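Local coordinates for protein thin, isoform D (Drosophila melanogaster, PDB 6XG7) that probably takes part in ubiquitin transfer as a zinc-binding RING-type protein, whose NHL-repeat beta-propeller, the part given here, is likely to bind partner proteins, at residues A[50-55]-A[98-103]; A[114-119]-A[127-132]; A[141-146]-A[189-194]; A[238-243]-A[286-291]; A[253-258]-A[271-276]. All coordinates share one frame; numbering follows the deposited sequence. Where two conformers were deposited one is given.

How the contacts relate
The five contacts sample a six-bladed NHL beta-propeller at two radii. Contacts 1, 3 and 4 each join the innermost strands of two successive blades, 43 residues apart in sequence, and together they ring the central axis: contact 1 touches contacts 3 and 4, with centres about 13 Å and 10 Å away, and contacts 3 and 4 touch at about 14 Å. Contacts 2 and 5, centres about 33 Å apart, lie further out, between the two outer strands of a blade. The inner contacts thus join blade to blade, while the outer ones hold single blades together. Contacts 1, 2 and 3 follow in chain order, whereas contact 5 is nested inside the loop closed by contact 4.

Contact 1 of 5, residues A[50-55]-A[98-103]; sequences GLAVGP and VAVNRI
Strands 51-54 and 98-100 run almost parallel, 13° apart, with Ala52 CA facing Ala99 CA at 5.4 Å. They are the innermost strands of two successive blades of the NHL beta-propeller. Ala52 bonds to Val60 and Ala99 to Ile107, each in its own blade; the two segments themselves meet through side chains and water, although Gly50 also bonds to Ala96 just ahead of 98-103.

Ala52 points its methyl at the neighbouring backbone, where CB rests 3.6 Å from Val98 O. From the facing strand, Val98 places CG1 between its own backbone N and carbonyl carbon (chi1 61°), 3.9 Å from Gly50 C. A side-chain carbon on Gly50 would run into Val98 N, so this close approach depends on the glycine. Further along, Val100 spreads its two methyls over Gly54 and Pro55. CG2 meets the backbone of Gly54, while CG1 reaches Pro55 CD at 4.0 Å, the valine and the proline ring crossing at a slant.

Three waters fill in for the missing direct bonds. One accepts from Val98 N at 3.1 Å and sits beside Leu51 O, and a second lies 2.7 Å from Val98 O, again next to Leu51 O. The third takes the N-H of Val100, its oxygen 3.0 Å from Val100 N, with Val53 O as a long, weak partner.

Contact 2 of 5, residues A[114-119]-A[127-132]; sequences HRIQVL and RAFGSQ
Val118 N donates to Arg127 O at 2.8 Å in a nearly straight bond, 176° at the hydrogen, and Arg127 N returns a longer one of 3.2 Å to Val118 O. Two residues along, Ile116 and Phe129 are joined in the same way: Ile116 N to Phe129 O and Phe129 N to Ile116 O, both 2.9 Å. Gln117 and Ala128 form the non-hydrogen-bonded pair in between.

Ile116, Val118, Arg127 and Phe129 share one face of the sheet. The Phe129 ring, with CG placed between its backbone N and carbonyl carbon (chi1 60°), lies flat against Ile116: Ile116 CB sits over the ring face, 3.5 Å from Phe129 CZ, while Val118 CG2 comes in at the ring edge. Phe166 meets the same ring from outside the hairpin. With an alanine at Phe129 the ring is gone, and a gap would probably open beside Ile116, whose CB and two branches would lose their cover on that side. Val118 also lies alongside the aliphatic part of Arg127, its CB 3.8 Å from Arg127 CG.

Past the strand ends, Gln132 CG stands squarely over the His114 ring, 3.8 Å from the centroid. The imidazole is held in turn by the hydrogen bond between His114 ND1 and Tyr141 N, and Gln132 NE2 is tied to Asn140. The whole is an antiparallel beta hairpin, the two outer strands of a four-stranded propeller blade.

Contact 3 of 5, residues A[141-146]-A[189-194]; sequences YPWGVT and PHYIAV
An aromatic cluster of Trp143, His190 and Tyr191 wedges between the innermost strands of two neighbouring propeller blades. The indole takes part in two T-shaped contacts. His190 turns its edge to the indole face, with planes at 73° and CD2 over the centre of the ring system, 3.5 Å from Trp143 CE2. The indole in turn presents its own edge to the face of Tyr191, with planes at 86° and the centroid of the five-membered ring 4.8 Å from that of the phenol. Trp143 CG lies anti to the backbone N (chi1 -158°), which swings the indole across to the other strand. There Trp143 NE1 gives a weak hydrogen bond of 3.2 Å to Tyr191 OH, a hydroxyl also bonded to Glu284, while His190 ND1 is bonded to Ser205.

Beside the rings, Gly144 N donates to His190 O at 2.7 Å, bent at the hydrogen although the donor lies nearly along the C=O axis. The close approach has room because residue 144 is glycine: a side-chain carbon there would collide with His190 O and Tyr191 CA. In the beta-propeller fold these first strands line the central channel and run nearly parallel from blade to blade.

Towards Val194 the contact is part apolar, part water-mediated. Thr146 CG2 touches Val194 CG2 at 3.6 Å and also reaches Ile192 CG2. A water bridges the other branch of the threonine to the backbone, 2.7 Å from Thr146 OG1 and 2.9 Å from Val194 N, from which it accepts a hydrogen bond.

Contact 4 of 5, residues A[238-243]-A[286-291]; sequences GVAVDD and VAIMSN
Val286 has the largest share of this contact, pushing one methyl into the backbone of segment 238-243. Its CG1 sits between the valine's own N and carbonyl carbon (chi1 66°) and lands 3.4 Å from Gly238 C and 3.5 Å from Val239 N, over the peptide that joins them. Gly238 leaves room for the approach, since a side-chain carbon there would collide with Val286 N.

Ile288, two residues on, also faces strand 239-241 and uses its gamma methyl. With CG1 anti to the backbone N (chi1 -177°), CG2 is the branch that touches, lying 3.6 Å from Val241 O and 4.2 Å from Asp242 CB. The carboxylate of Asp242 is engaged elsewhere, with OD1 taking the N-H groups of Gln244 and Tyr246, and OD2 bonded to Tyr25 OH.

Ala240 answers from the opposing strand. Its CB fits between the two branched residues, 4.0 Å from Val286 CG1 and 4.0 Å from Ala287 CA. The strands run nearly parallel, 12° apart, as the first strands of consecutive blades in the six-bladed propeller.

Ala240 bonds to Phe248 and Ala287 to Leu295, each within its own blade. Where the two segments meet, methyl groups press on peptide groups, so the joint probably rests on close fit and apolar burial, with no direct hydrogen bond between the segments.

Contact 5 of 5, residues A[253-258]-A[271-276]; sequences GNNRIQ and GSWGSG
A G1 beta bulge, Asn255 and Arg256 both facing Asp251, lies at the start of strand 256-260; its two residues meet Gly271 and Trp273 at the end of the neighbouring strand. Asn255 has left-handed backbone angles (phi 54°, psi 50°), and its carbonyl turns towards the other segment: Asn255 O lies 3.3 Å from Gly271 C. Ser272 N is about as near, but the angle is too poor for a hydrogen bond. A water makes the polar link instead, donating to Asn254 O and to Gly271 O, both at 2.9 Å.

The side chains of Asn255 and Trp273 lie alongside each other and point the same way. Asn255 CB is 3.8 Å from Trp273 N, and the amide meets the indole at its edge, ND2 3.8 Å from Trp273 CD1, with the two planes 74° apart. Cutting Asn255 back to an alanine removes that amide, and the Trp273 indole would probably lose its neighbour along the CD1 edge and be freer to turn.

Arg256 adds its CB, 3.6 Å from Gly271 O, before its extended chain leads off to a salt bridge with Asp251 and to the carbonyls of Gln232 and Asp229. Gly271 suits this spot: a side-chain carbon would press on Arg256 CA and jam against the carbonyl before it. The bulge belongs to the turn joining strand 247-251 to strand 256-260, and the contact sits where the hairpin of the two outer strands, 256-260 and 266-273, opens: a G1 bulge in a blade of an NHL beta-propeller.

Contact 1 of 5, residues A[50-55]-A[98-103]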
# COMPACT_ATOMS: atom_id res chain seq x y z
N GLY A 50 3.13 5.11 1.11
CA GLY A 50 3.00 3.71 1.41
C GLY A 50 3.32 3.39 2.86
O GLY A 50 4.07 4.07 3.54
N LEU A 51 2.72 2.30 3.32
CA LEU A 51 2.90 1.78 4.66
C LEU A 51 2.98 0.26 4.59
O LEU A 51 2.30 -0.37 3.78
CB LEU A 51 1.63 2.17 5.45
CG LEU A 51 1.53 2.10 6.94
CD1 LEU A 51 2.69 2.83 7.58
CD2 LEU A 51 0.19 2.73 7.32
N ALA A 52 3.77 -0.32 5.47
CA ALA A 52 3.85 -1.77 5.54
C ALA A 52 4.10 -2.18 6.97
O ALA A 52 4.59 -1.39 7.77
CB ALA A 52 4.98 -2.31 4.65
N VAL A 53 3.81 -3.45 7.28
CA VAL A 53 4.19 -4.05 8.55
C VAL A 53 5.35 -5.01 8.29
O VAL A 53 5.30 -5.83 7.36
CB VAL A 53 3.01 -4.74 9.25
CG1 VAL A 53 3.46 -5.49 10.49
CG2 VAL A 53 2.01 -3.69 9.66
N GLY A 54 6.39 -4.89 9.09
CA GLY A 54 7.55 -5.74 8.98
C GLY A 54 7.62 -6.71 10.14
O GLY A 54 6.68 -6.83 10.93
N PRO A 55 8.74 -7.42 10.27
CA PRO A 55 8.90 -8.38 11.37
C PRO A 55 8.61 -7.73 12.71
O PRO A 55 8.90 -6.56 12.94
CB PRO A 55 10.38 -8.78 11.28
CG PRO A 55 10.80 -8.47 9.92
CD PRO A 55 9.94 -7.35 9.42
N VAL A 98 5.74 0.73 -0.36
CA VAL A 98 6.76 -0.06 0.33
C VAL A 98 6.11 -1.35 0.80
O VAL A 98 4.94 -1.37 1.20
CB VAL A 98 7.42 0.71 1.50
CG1 VAL A 98 6.42 1.10 2.56
CG2 VAL A 98 8.58 -0.10 2.10
N ALA A 99 6.89 -2.43 0.76
CA ALA A 99 6.48 -3.73 1.27
C ALA A 99 7.68 -4.39 1.95
O ALA A 99 8.83 -4.05 1.68
CB ALA A 99 5.97 -4.64 0.15
N VAL A 100 7.39 -5.35 2.82
CA VAL A 100 8.40 -6.20 3.43
C VAL A 100 8.07 -7.63 3.07
O VAL A 100 6.92 -8.06 3.25
CB VAL A 100 8.50 -6.00 4.96
CG1 VAL A 100 9.66 -6.84 5.50
CG2 VAL A 100 8.69 -4.54 5.31
N ASN A 101 9.06 -8.38 2.58
CA ASN A 101 8.79 -9.74 2.15
C ASN A 101 9.05 -10.76 3.26
O ASN A 101 9.37 -10.43 4.41
CB ASN A 101 9.53 -10.07 0.85
CG ASN A 101 11.01 -10.31 1.04
OD1 ASN A 101 11.54 -10.36 2.15
ND2 ASN A 101 11.69 -10.50 -0.08
N ARG A 102 8.91 -12.04 2.90
CA ARG A 102 8.95 -13.13 3.86
C ARG A 102 10.30 -13.30 4.54
O ARG A 102 10.37 -13.94 5.59
CB ARG A 102 8.58 -14.44 3.16
N ILE A 103 11.38 -12.76 3.98
CA ILE A 103 12.70 -12.84 4.60
C ILE A 103 13.18 -11.48 5.08
O ILE A 103 14.39 -11.27 5.29
CB ILE A 103 13.72 -13.54 3.68
CG1 ILE A 103 13.77 -12.87 2.30
CG2 ILE A 103 13.38 -15.02 3.57
CD1 ILE A 103 14.99 -13.24 1.50
O HOH W 1 2.84 0.50 0.77
O HOH W 2 2.77 -2.93 1.79
O HOH W 3 4.73 -5.67 4.10

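Contact 2 of 5, residues A[114-119]-A[127-132]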
# COMPACT_ATOMS: atom_id res chain seq x y z
N HIS A 114 11.08 5.45 -11.64
CA HIS A 114 10.44 4.42 -12.46
C HIS A 114 11.16 3.09 -12.32
O HIS A 114 11.45 2.39 -13.30
CB HIS A 114 10.32 4.87 -13.91
CG HIS A 114 9.61 6.18 -14.03
ND1 HIS A 114 8.24 6.29 -14.09
CD2 HIS A 114 10.10 7.45 -14.05
CE1 HIS A 114 7.91 7.57 -14.16
NE2 HIS A 114 9.02 8.29 -14.14
N ARG A 115 11.37 2.68 -11.07
CA ARG A 115 12.06 1.44 -10.78
C ARG A 115 11.61 0.92 -9.42
O ARG A 115 11.02 1.64 -8.62
CB ARG A 115 13.59 1.63 -10.80
CG ARG A 115 14.07 2.52 -9.67
CD ARG A 115 15.56 2.83 -9.75
NE ARG A 115 15.98 3.77 -8.70
CZ ARG A 115 17.23 4.19 -8.51
NH1 ARG A 115 18.21 3.71 -9.26
NH2 ARG A 115 17.48 5.08 -7.56
N ILE A 116 11.93 -0.34 -9.18
CA ILE A 116 11.79 -1.00 -7.88
C ILE A 116 13.19 -1.19 -7.30
O ILE A 116 14.12 -1.55 -8.03
CB ILE A 116 11.10 -2.37 -8.03
CG1 ILE A 116 9.75 -2.26 -8.75
CG2 ILE A 116 10.96 -3.04 -6.67
CD1 ILE A 116 8.79 -1.30 -8.15
N GLN A 117 13.32 -1.01 -5.99
CA GLN A 117 14.55 -1.34 -5.28
C GLN A 117 14.27 -2.36 -4.19
O GLN A 117 13.23 -2.33 -3.53
CB GLN A 117 15.23 -0.10 -4.69
CG GLN A 117 15.69 0.89 -5.73
CD GLN A 117 16.59 1.95 -5.16
OE1 GLN A 117 17.65 1.65 -4.61
NE2 GLN A 117 16.17 3.20 -5.26
N VAL A 118 15.21 -3.29 -4.04
CA VAL A 118 15.18 -4.30 -3.00
C VAL A 118 16.36 -4.04 -2.07
O VAL A 118 17.51 -3.95 -2.53
CB VAL A 118 15.24 -5.72 -3.58
CG1 VAL A 118 15.18 -6.74 -2.46
CG2 VAL A 118 14.15 -5.95 -4.60
N LEU A 119 16.09 -3.94 -0.78
CA LEU A 119 17.10 -3.72 0.24
C LEU A 119 17.02 -4.84 1.26
O LEU A 119 15.96 -5.41 1.48
CB LEU A 119 16.92 -2.35 0.89
CG LEU A 119 16.92 -1.17 -0.11
CD1 LEU A 119 15.49 -0.72 -0.37
CD2 LEU A 119 17.77 -0.01 0.39
N ARG A 127 19.44 -4.60 -4.95
CA ARG A 127 19.25 -4.55 -6.39
C ARG A 127 18.16 -3.56 -6.74
O ARG A 127 17.27 -3.25 -5.94
CB ARG A 127 18.89 -5.92 -6.97
CG ARG A 127 17.55 -6.45 -6.53
CD ARG A 127 17.29 -7.83 -7.12
NE ARG A 127 18.18 -8.83 -6.55
CZ ARG A 127 17.93 -9.54 -5.44
NH1 ARG A 127 16.79 -9.37 -4.77
NH2 ARG A 127 18.82 -10.41 -5.01
N ALA A 128 18.22 -3.10 -7.99
CA ALA A 128 17.19 -2.28 -8.59
C ALA A 128 16.80 -2.91 -9.92
O ALA A 128 17.62 -3.52 -10.61
CB ALA A 128 17.66 -0.84 -8.85
N PHE A 129 15.52 -2.80 -10.26
CA PHE A 129 15.08 -3.23 -11.58
C PHE A 129 14.02 -2.28 -12.09
O PHE A 129 13.24 -1.71 -11.32
CB PHE A 129 14.61 -4.69 -11.61
CG PHE A 129 13.43 -5.02 -10.71
CD1 PHE A 129 13.63 -5.40 -9.39
CD2 PHE A 129 12.14 -5.00 -11.20
CE1 PHE A 129 12.54 -5.74 -8.58
CE2 PHE A 129 11.07 -5.34 -10.40
CZ PHE A 129 11.26 -5.70 -9.09
N GLY A 130 14.02 -2.11 -13.40
CA GLY A 130 13.06 -1.27 -14.07
C GLY A 130 13.63 0.08 -14.48
O GLY A 130 14.63 0.56 -13.94
N SER A 131 13.00 0.66 -15.48
CA SER A 131 13.25 2.03 -15.90
C SER A 131 11.97 2.52 -16.57
O SER A 131 11.00 1.76 -16.73
CB SER A 131 14.46 2.13 -16.84
OG SER A 131 14.26 1.36 -18.01
N GLN A 132 11.96 3.79 -16.96
CA GLN A 132 10.74 4.40 -17.47
C GLN A 132 10.39 3.88 -18.86
O GLN A 132 11.25 3.84 -19.75
CB GLN A 132 10.90 5.92 -17.48
CG GLN A 132 9.62 6.65 -17.81
CD GLN A 132 9.52 6.98 -19.28
OE1 GLN A 132 10.49 7.41 -19.88
NE2 GLN A 132 8.34 6.78 -19.85

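Contact 3 of 5, residues A[141-146]-A[189-194]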
# COMPACT_ATOMS: atom_id res chain seq x y z
N TYR A 141 5.52 5.31 -13.45
CA TYR A 141 5.13 5.67 -12.10
C TYR A 141 4.69 4.44 -11.32
O TYR A 141 3.50 4.26 -11.02
CB TYR A 141 4.05 6.76 -12.06
CG TYR A 141 4.42 7.95 -12.88
CD1 TYR A 141 5.30 8.94 -12.40
CD2 TYR A 141 3.93 8.10 -14.16
CE1 TYR A 141 5.66 10.03 -13.18
CE2 TYR A 141 4.29 9.17 -14.95
CZ TYR A 141 5.14 10.13 -14.46
OH TYR A 141 5.46 11.18 -15.28
N PRO A 142 5.63 3.56 -10.97
CA PRO A 142 5.27 2.46 -10.08
C PRO A 142 4.85 3.03 -8.74
O PRO A 142 5.47 3.95 -8.21
CB PRO A 142 6.57 1.66 -9.97
CG PRO A 142 7.65 2.68 -10.13
CD PRO A 142 7.09 3.68 -11.13
N TRP A 143 3.77 2.48 -8.19
CA TRP A 143 3.14 3.05 -7.01
C TRP A 143 3.08 1.99 -5.91
O TRP A 143 4.05 1.81 -5.17
CB TRP A 143 1.78 3.67 -7.35
CG TRP A 143 1.36 4.70 -6.34
CD1 TRP A 143 0.91 4.48 -5.06
CD2 TRP A 143 1.38 6.13 -6.49
NE1 TRP A 143 0.65 5.66 -4.43
CE2 TRP A 143 0.93 6.69 -5.28
CE3 TRP A 143 1.74 6.98 -7.54
CZ2 TRP A 143 0.82 8.06 -5.08
CZ3 TRP A 143 1.61 8.36 -7.34
CH2 TRP A 143 1.15 8.87 -6.12
N GLY A 144 1.98 1.25 -5.79
CA GLY A 144 1.93 0.20 -4.79
C GLY A 144 2.79 -0.99 -5.17
O GLY A 144 2.99 -1.31 -6.35
N VAL A 145 3.29 -1.67 -4.14
CA VAL A 145 4.08 -2.88 -4.30
C VAL A 145 3.74 -3.83 -3.16
O VAL A 145 3.50 -3.41 -2.02
CB VAL A 145 5.59 -2.56 -4.41
CG1 VAL A 145 6.11 -1.91 -3.14
CG2 VAL A 145 6.37 -3.79 -4.79
N THR A 146 3.69 -5.12 -3.46
CA THR A 146 3.48 -6.13 -2.44
C THR A 146 4.17 -7.42 -2.88
O THR A 146 4.68 -7.53 -3.99
CB THR A 146 1.99 -6.34 -2.15
OG1 THR A 146 1.83 -7.06 -0.92
CG2 THR A 146 1.30 -7.08 -3.30
N PRO A 189 -4.52 2.75 -11.20
CA PRO A 189 -4.44 1.92 -10.00
C PRO A 189 -3.28 2.39 -9.14
O PRO A 189 -2.21 2.73 -9.65
CB PRO A 189 -4.19 0.52 -10.56
CG PRO A 189 -3.38 0.80 -11.83
CD PRO A 189 -4.03 2.04 -12.40
N HIS A 190 -3.50 2.42 -7.82
CA HIS A 190 -2.49 2.90 -6.89
C HIS A 190 -1.90 1.81 -6.00
O HIS A 190 -0.68 1.68 -5.96
CB HIS A 190 -3.03 4.04 -6.02
CG HIS A 190 -3.11 5.36 -6.72
ND1 HIS A 190 -4.09 5.65 -7.64
CD2 HIS A 190 -2.33 6.46 -6.65
CE1 HIS A 190 -3.92 6.88 -8.09
NE2 HIS A 190 -2.86 7.40 -7.51
N TYR A 191 -2.70 1.09 -5.24
CA TYR A 191 -2.18 0.16 -4.25
C TYR A 191 -2.67 -1.26 -4.50
O TYR A 191 -3.59 -1.50 -5.29
CB TYR A 191 -2.51 0.65 -2.84
CG TYR A 191 -1.77 1.91 -2.44
CD1 TYR A 191 -0.50 1.85 -1.88
CD2 TYR A 191 -2.34 3.18 -2.59
CE1 TYR A 191 0.17 2.99 -1.49
CE2 TYR A 191 -1.67 4.33 -2.21
CZ TYR A 191 -0.41 4.23 -1.66
OH TYR A 191 0.29 5.36 -1.26
N ILE A 192 -2.01 -2.20 -3.82
CA ILE A 192 -2.15 -3.61 -4.13
C ILE A 192 -1.87 -4.46 -2.90
O ILE A 192 -1.05 -4.11 -2.04
CB ILE A 192 -1.22 -3.97 -5.32
CG1 ILE A 192 -1.42 -5.39 -5.83
CG2 ILE A 192 0.26 -3.71 -4.95
CD1 ILE A 192 -0.76 -5.57 -7.20
N ALA A 193 -2.52 -5.61 -2.84
CA ALA A 193 -2.31 -6.59 -1.79
C ALA A 193 -2.53 -7.97 -2.40
O ALA A 193 -3.28 -8.11 -3.36
CB ALA A 193 -3.26 -6.38 -0.61
N VAL A 194 -1.88 -8.98 -1.85
CA VAL A 194 -2.05 -10.35 -2.30
C VAL A 194 -2.41 -11.21 -1.09
O VAL A 194 -1.70 -11.21 -0.08
CB VAL A 194 -0.79 -10.89 -3.01
CG1 VAL A 194 -1.00 -12.33 -3.44
CG2 VAL A 194 -0.47 -10.06 -4.23
O HOH W 4 -0.26 -8.23 0.43

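Contact 4 of 5, residues A[238-243]-A[286-291]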
# COMPACT_ATOMS: atom_id res chain seq x y z
N GLY A 238 -4.95 3.13 -0.42
CA GLY A 238 -4.34 1.95 0.18
C GLY A 238 -5.30 0.78 0.30
O GLY A 238 -6.50 0.93 0.55
N VAL A 239 -4.75 -0.41 0.10
CA VAL A 239 -5.46 -1.65 0.36
C VAL A 239 -4.55 -2.60 1.12
O VAL A 239 -3.33 -2.62 0.93
CB VAL A 239 -6.01 -2.35 -0.91
CG1 VAL A 239 -7.11 -1.55 -1.54
CG2 VAL A 239 -4.91 -2.64 -1.91
N ALA A 240 -5.16 -3.41 1.99
CA ALA A 240 -4.42 -4.43 2.71
C ALA A 240 -5.34 -5.62 2.92
O ALA A 240 -6.57 -5.51 2.81
CB ALA A 240 -3.94 -3.92 4.08
N VAL A 241 -4.75 -6.76 3.22
CA VAL A 241 -5.49 -7.99 3.48
C VAL A 241 -4.86 -8.68 4.68
O VAL A 241 -3.63 -8.69 4.82
CB VAL A 241 -5.50 -8.89 2.21
CG1 VAL A 241 -4.10 -9.41 1.88
CG2 VAL A 241 -6.49 -10.02 2.35
N ASP A 242 -5.69 -9.24 5.57
CA ASP A 242 -5.18 -9.99 6.71
C ASP A 242 -5.06 -11.47 6.35
O ASP A 242 -5.30 -11.89 5.22
CB ASP A 242 -5.97 -9.72 7.99
CG ASP A 242 -7.25 -10.51 8.10
OD1 ASP A 242 -7.61 -11.32 7.22
OD2 ASP A 242 -7.94 -10.29 9.13
N ASP A 243 -4.62 -12.28 7.31
CA ASP A 243 -4.30 -13.67 7.01
C ASP A 243 -5.52 -14.51 6.66
O ASP A 243 -5.36 -15.56 6.04
CB ASP A 243 -3.57 -14.30 8.19
CG ASP A 243 -2.12 -13.86 8.26
OD1 ASP A 243 -1.51 -13.62 7.19
OD2 ASP A 243 -1.59 -13.75 9.37
N VAL A 286 -2.31 1.68 3.71
CA VAL A 286 -2.93 1.04 4.86
C VAL A 286 -2.22 -0.29 5.05
O VAL A 286 -1.71 -0.88 4.10
CB VAL A 286 -4.46 0.88 4.67
CG1 VAL A 286 -4.76 -0.06 3.56
CG2 VAL A 286 -5.16 0.45 5.96
N ALA A 287 -2.15 -0.75 6.30
CA ALA A 287 -1.54 -2.04 6.61
C ALA A 287 -2.17 -2.59 7.88
O ALA A 287 -2.87 -1.88 8.60
CB ALA A 287 -0.01 -1.90 6.76
N ILE A 288 -1.93 -3.88 8.14
CA ILE A 288 -2.57 -4.59 9.25
C ILE A 288 -1.51 -5.38 10.02
O ILE A 288 -0.75 -6.16 9.43
CB ILE A 288 -3.74 -5.48 8.74
CG1 ILE A 288 -4.48 -6.19 9.86
CG2 ILE A 288 -3.29 -6.48 7.70
CD1 ILE A 288 -5.28 -5.29 10.72
N MET A 289 -1.43 -5.14 11.33
CA MET A 289 -0.52 -5.90 12.19
C MET A 289 -1.11 -7.27 12.50
O MET A 289 -2.30 -7.51 12.33
CB MET A 289 -0.30 -5.19 13.53
CG MET A 289 0.56 -3.93 13.50
SD MET A 289 0.78 -3.22 15.15
CE MET A 289 1.75 -1.77 14.80
N SER A 290 -0.26 -8.15 13.03
CA SER A 290 -0.69 -9.51 13.33
C SER A 290 -1.76 -9.57 14.40
O SER A 290 -2.47 -10.57 14.50
CB SER A 290 0.51 -10.35 13.76
OG SER A 290 1.01 -9.92 15.02
N ASN A 291 -1.89 -8.53 15.23
CA ASN A 291 -2.89 -8.50 16.29
C ASN A 291 -4.16 -7.76 15.87
O ASN A 291 -5.04 -7.52 16.70
CB ASN A 291 -2.30 -7.83 17.53
CG ASN A 291 -1.79 -6.43 17.25
OD1 ASN A 291 -2.14 -5.81 16.24
ND2 ASN A 291 -0.97 -5.92 18.14

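Contact 5 of 5, residues A[253-258]-A[271-276]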
# COMPACT_ATOMS: atom_id res chain seq x y z
N GLY A 253 -11.32 9.49 -0.92
CA GLY A 253 -12.26 10.55 -1.24
C GLY A 253 -13.37 10.70 -0.24
O GLY A 253 -14.00 11.77 -0.18
N ASN A 254 -13.64 9.67 0.56
CA ASN A 254 -14.64 9.74 1.61
C ASN A 254 -14.02 9.85 2.99
O ASN A 254 -14.74 9.76 3.99
CB ASN A 254 -15.54 8.51 1.55
CG ASN A 254 -16.48 8.53 0.38
OD1 ASN A 254 -17.10 9.55 0.08
ND2 ASN A 254 -16.61 7.41 -0.29
N ASN A 255 -12.69 9.99 3.06
CA ASN A 255 -11.97 10.22 4.31
C ASN A 255 -12.32 9.18 5.37
O ASN A 255 -12.63 9.50 6.52
CB ASN A 255 -12.22 11.65 4.79
CG ASN A 255 -11.76 12.66 3.77
OD1 ASN A 255 -10.56 12.84 3.55
ND2 ASN A 255 -12.71 13.29 3.10
N ARG A 256 -12.23 7.90 4.98
CA ARG A 256 -12.61 6.82 5.86
C ARG A 256 -11.90 5.53 5.46
O ARG A 256 -11.43 5.37 4.33
CB ARG A 256 -14.12 6.59 5.84
CG ARG A 256 -14.65 6.08 4.52
CD ARG A 256 -16.15 6.07 4.47
NE ARG A 256 -16.62 5.62 3.16
CZ ARG A 256 -17.89 5.42 2.85
NH1 ARG A 256 -18.82 5.61 3.78
NH2 ARG A 256 -18.23 5.02 1.64
N ILE A 257 -11.82 4.62 6.43
CA ILE A 257 -11.37 3.25 6.20
C ILE A 257 -12.60 2.37 6.14
O ILE A 257 -13.53 2.53 6.94
CB ILE A 257 -10.45 2.78 7.36
CG1 ILE A 257 -9.19 3.65 7.44
CG2 ILE A 257 -10.13 1.31 7.23
CD1 ILE A 257 -8.42 3.77 6.20
N GLN A 258 -12.63 1.45 5.18
CA GLN A 258 -13.67 0.43 5.12
C GLN A 258 -13.04 -0.95 5.22
O GLN A 258 -11.95 -1.20 4.69
CB GLN A 258 -14.48 0.54 3.83
CG GLN A 258 -15.26 1.83 3.72
CD GLN A 258 -16.28 1.75 2.63
OE1 GLN A 258 -17.21 0.94 2.70
NE2 GLN A 258 -16.13 2.57 1.60
N GLY A 271 -13.94 6.67 10.50
CA GLY A 271 -13.20 7.83 10.07
C GLY A 271 -14.08 8.85 9.36
O GLY A 271 -15.10 8.51 8.74
N SER A 272 -13.67 10.12 9.45
CA SER A 272 -14.30 11.23 8.74
C SER A 272 -13.25 12.32 8.55
O SER A 272 -12.14 12.24 9.07
CB SER A 272 -15.50 11.76 9.51
OG SER A 272 -15.11 12.11 10.81
N TRP A 273 -13.63 13.36 7.82
CA TRP A 273 -12.69 14.42 7.46
C TRP A 273 -12.24 15.21 8.68
O TRP A 273 -13.06 15.64 9.49
CB TRP A 273 -13.37 15.35 6.46
CG TRP A 273 -12.48 16.45 5.97
CD1 TRP A 273 -11.55 16.36 4.97
CD2 TRP A 273 -12.44 17.79 6.45
NE1 TRP A 273 -10.93 17.57 4.81
CE2 TRP A 273 -11.45 18.47 5.71
CE3 TRP A 273 -13.13 18.49 7.45
CZ2 TRP A 273 -11.15 19.81 5.91
CZ3 TRP A 273 -12.82 19.83 7.66
CH2 TRP A 273 -11.83 20.47 6.90
N GLY A 274 -10.94 15.45 8.79
CA GLY A 274 -10.43 16.38 9.77
C GLY A 274 -8.98 16.09 10.10
O GLY A 274 -8.37 15.17 9.57
N SER A 275 -8.45 16.89 11.03
CA SER A 275 -7.08 16.75 11.50
C SER A 275 -7.02 16.33 12.97
O SER A 275 -5.92 16.27 13.54
CB SER A 275 -6.31 18.05 11.29
OG SER A 275 -6.98 19.15 11.86
N GLY A 276 -8.16 16.02 13.58
CA GLY A 276 -8.21 15.59 14.95
C GLY A 276 -8.05 14.09 15.08
O GLY A 276 -7.78 13.37 14.12
O HOH W 5 -16.34 9.66 6.36